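Local atomic coordinates of secreted effector CSEP0064 (Blumeria graminis f. sp. hordei, PDB entry 6FMB), a protein that binds host RNA without cleaving it and shields host ribosomal RNA from the degradation set off by ribosome-inactivating proteins, thereby favouring fungal infection. Residues 36-41 with 50-55. Residues are numbered along the deposited sequence; the frame is centred on the assembly and turned at random.
Sequences PATFII and EVRQFP
Ala37 and Gln53, and again Phe39 and Val51, form the hydrogen-bonded pairs of an antiparallel hairpin in which 37-39 is the outermost strand of a four-stranded sheet. Each pair is closed by two backbone bonds; the straighter ones run from Gln53 N to Ala37 O (3.0 Å) and from Val51 N to Phe39 O (3.1 Å). Between them Thr38 faces Arg52 in a non-hydrogen-bonded pair, where Arg52 CA makes a CA-H...O contact with Ala37 O at 3.2 Å.

Van der Waals contacts, some to oxygen, occupy the face bearing Ala37, Phe39, Val51 and Gln53. With CG anti to its own carbonyl carbon (chi1 -59°), Phe39 sets its ring edge against Val51 O, and Phe39 CD1 lies 4.2 Å from Val51 CG1; Phe45 meets this ring edge-to-face. Small Ala37 fits beside Gln53, Ala37 CB lying 3.6 Å from Gln53 OE1.

Charge gathers on the other face. Arg52 NE donates to Glu50 OE2 at 2.7 Å, near the guanidinium plane. Branched Thr38 suits a strand, and its CG2 rests over one guanidinium face, where no N-H points, 3.9 Å from Arg52 NE. Pro36, whose preceding cis peptide proline tolerates well, lies alongside, Pro36 CG 3.7 Å from Arg52 NH1.

Glu50 probably tempers the arginine's charge, while NH1 bonds to Ala24 O, ending helix 14-24, and Tyr27 O beyond tie the hairpin there; together they should restrict the guanidinium's rotation.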
loop_
_atom_site.group_PDB
_atom_site.type_symbol
_atom_site.label_atom_id
_atom_site.label_comp_id
_atom_site.label_asym_id
_atom_site.label_seq_id
_atom_site.Cartn_x
_atom_site.Cartn_y
_atom_site.Cartn_z
ATOM N N PRO A 36 -5.002 -7.817 -4.746
ATOM C CA PRO A 36 -4.901 -6.376 -4.975
ATOM C C PRO A 36 -5.909 -5.817 -5.973
ATOM O O PRO A 36 -6.401 -6.548 -6.850
ATOM C CB PRO A 36 -3.491 -6.250 -5.586
ATOM C CG PRO A 36 -3.337 -7.526 -6.371
ATOM C CD PRO A 36 -3.968 -8.560 -5.482
ATOM N N ALA A 37 -6.177 -4.519 -5.861
ATOM C CA ALA A 37 -6.795 -3.789 -6.961
ATOM C C ALA A 37 -5.698 -3.498 -7.985
ATOM O O ALA A 37 -4.520 -3.320 -7.619
ATOM C CB ALA A 37 -7.437 -2.486 -6.488
ATOM N N THR A 38 -6.076 -3.419 -9.265
ATOM C CA THR A 38 -5.119 -3.127 -10.325
ATOM C C THR A 38 -5.546 -1.891 -11.102
ATOM O O THR A 38 -6.742 -1.614 -11.297
ATOM C CB THR A 38 -4.945 -4.299 -11.309
ATOM O OG1 THR A 38 -6.170 -4.536 -12.013
ATOM C CG2 THR A 38 -4.521 -5.558 -10.584
ATOM N N PHE A 39 -4.546 -1.147 -11.557
ATOM C CA PHE A 39 -4.725 0.060 -12.366
ATOM C C PHE A 39 -3.804 -0.096 -13.557
ATOM O O PHE A 39 -2.592 0.072 -13.435
ATOM C CB PHE A 39 -4.385 1.328 -11.572
ATOM C CG PHE A 39 -5.225 1.501 -10.345
ATOM C CD1 PHE A 39 -4.879 0.885 -9.144
ATOM C CD2 PHE A 39 -6.373 2.281 -10.379
ATOM C CE1 PHE A 39 -5.672 1.040 -8.010
ATOM C CE2 PHE A 39 -7.151 2.457 -9.246
ATOM C CZ PHE A 39 -6.806 1.827 -8.064
ATOM N N ILE A 40 -4.393 -0.464 -14.695
ATOM C CA ILE A 40 -3.626 -0.838 -15.878
ATOM C C ILE A 40 -3.559 0.327 -16.881
ATOM O O ILE A 40 -4.039 1.427 -16.634
ATOM C CB ILE A 40 -4.180 -2.161 -16.513
ATOM C CG1 ILE A 40 -5.615 -2.002 -17.064
ATOM C CG2 ILE A 40 -4.120 -3.302 -15.491
ATOM C CD1 ILE A 40 -5.993 -3.090 -18.058
ATOM N N ILE A 41 -2.920 0.073 -18.011
ATOM C CA ILE A 41 -2.789 1.061 -19.067
ATOM C C ILE A 41 -4.166 1.633 -19.445
ATOM O O ILE A 41 -5.155 0.901 -19.560
ATOM C CB ILE A 41 -2.022 0.478 -20.287
ATOM C CG1 ILE A 41 -1.668 1.579 -21.295
ATOM C CG2 ILE A 41 -2.805 -0.656 -20.956
ATOM C CD1 ILE A 41 -0.653 1.129 -22.329
ATOM N N GLU A 50 1.845 -0.269 -14.492
ATOM C CA GLU A 50 0.767 -0.859 -13.699
ATOM C C GLU A 50 0.950 -0.523 -12.222
ATOM O O GLU A 50 2.047 -0.673 -11.680
ATOM C CB GLU A 50 0.702 -2.383 -13.881
ATOM C CG GLU A 50 -0.407 -3.054 -13.077
ATOM C CD GLU A 50 -0.554 -4.561 -13.334
ATOM O OE1 GLU A 50 -0.636 -4.972 -14.458
ATOM O OE2 GLU A 50 -0.604 -5.309 -12.358
ATOM N N VAL A 51 -0.129 -0.067 -11.588
ATOM C CA VAL A 51 -0.145 0.221 -10.151
ATOM C C VAL A 51 -1.121 -0.746 -9.472
ATOM O O VAL A 51 -2.157 -1.119 -10.052
ATOM C CB VAL A 51 -0.517 1.705 -9.897
ATOM C CG1 VAL A 51 -0.872 1.969 -8.439
ATOM C CG2 VAL A 51 0.638 2.599 -10.306
ATOM N N ARG A 52 -0.774 -1.151 -8.256
ATOM C CA ARG A 52 -1.600 -2.031 -7.453
ATOM C C ARG A 52 -1.810 -1.451 -6.057
ATOM O O ARG A 52 -0.935 -0.778 -5.486
ATOM C CB ARG A 52 -0.989 -3.432 -7.374
ATOM C CG ARG A 52 -1.055 -4.167 -8.700
ATOM C CD ARG A 52 -0.499 -5.569 -8.619
ATOM N NE ARG A 52 -0.799 -6.292 -9.845
ATOM C CZ ARG A 52 -0.982 -7.604 -9.944
ATOM N NH1 ARG A 52 -0.797 -8.393 -8.906
ATOM N NH2 ARG A 52 -1.311 -8.120 -11.120
ATOM N N GLN A 53 -3.002 -1.738 -5.520
ATOM C CA GLN A 53 -3.401 -1.379 -4.162
ATOM C C GLN A 53 -3.393 -2.637 -3.294
ATOM O O GLN A 53 -4.017 -3.631 -3.669
ATOM C CB GLN A 53 -4.792 -0.753 -4.142
ATOM C CG GLN A 53 -5.234 -0.245 -2.763
ATOM C CD GLN A 53 -6.674 -0.516 -2.399
ATOM O OE1 GLN A 53 -7.377 -1.208 -3.107
ATOM N NE2 GLN A 53 -7.101 0.004 -1.253
ATOM N N PHE A 54 -2.690 -2.593 -2.145
ATOM C CA PHE A 54 -2.656 -3.761 -1.260
ATOM C C PHE A 54 -2.670 -3.260 0.174
ATOM O O PHE A 54 -1.973 -2.288 0.504
ATOM C CB PHE A 54 -1.428 -4.643 -1.543
ATOM C CG PHE A 54 -1.528 -6.024 -0.936
ATOM C CD1 PHE A 54 -2.185 -7.056 -1.606
ATOM C CD2 PHE A 54 -0.969 -6.311 0.309
ATOM C CE1 PHE A 54 -2.319 -8.311 -1.037
ATOM C CE2 PHE A 54 -1.090 -7.580 0.870
ATOM C CZ PHE A 54 -1.766 -8.581 0.188
ATOM N N PRO A 55 -3.463 -3.900 1.053
ATOM C CA PRO A 55 -3.532 -3.390 2.419
ATOM C C PRO A 55 -2.251 -3.625 3.232
ATOM O O PRO A 55 -1.442 -4.509 2.910
ATOM C CB PRO A 55 -4.731 -4.164 3.031
ATOM C CG PRO A 55 -5.523 -4.654 1.857
ATOM C CD PRO A 55 -4.446 -4.999 0.866
#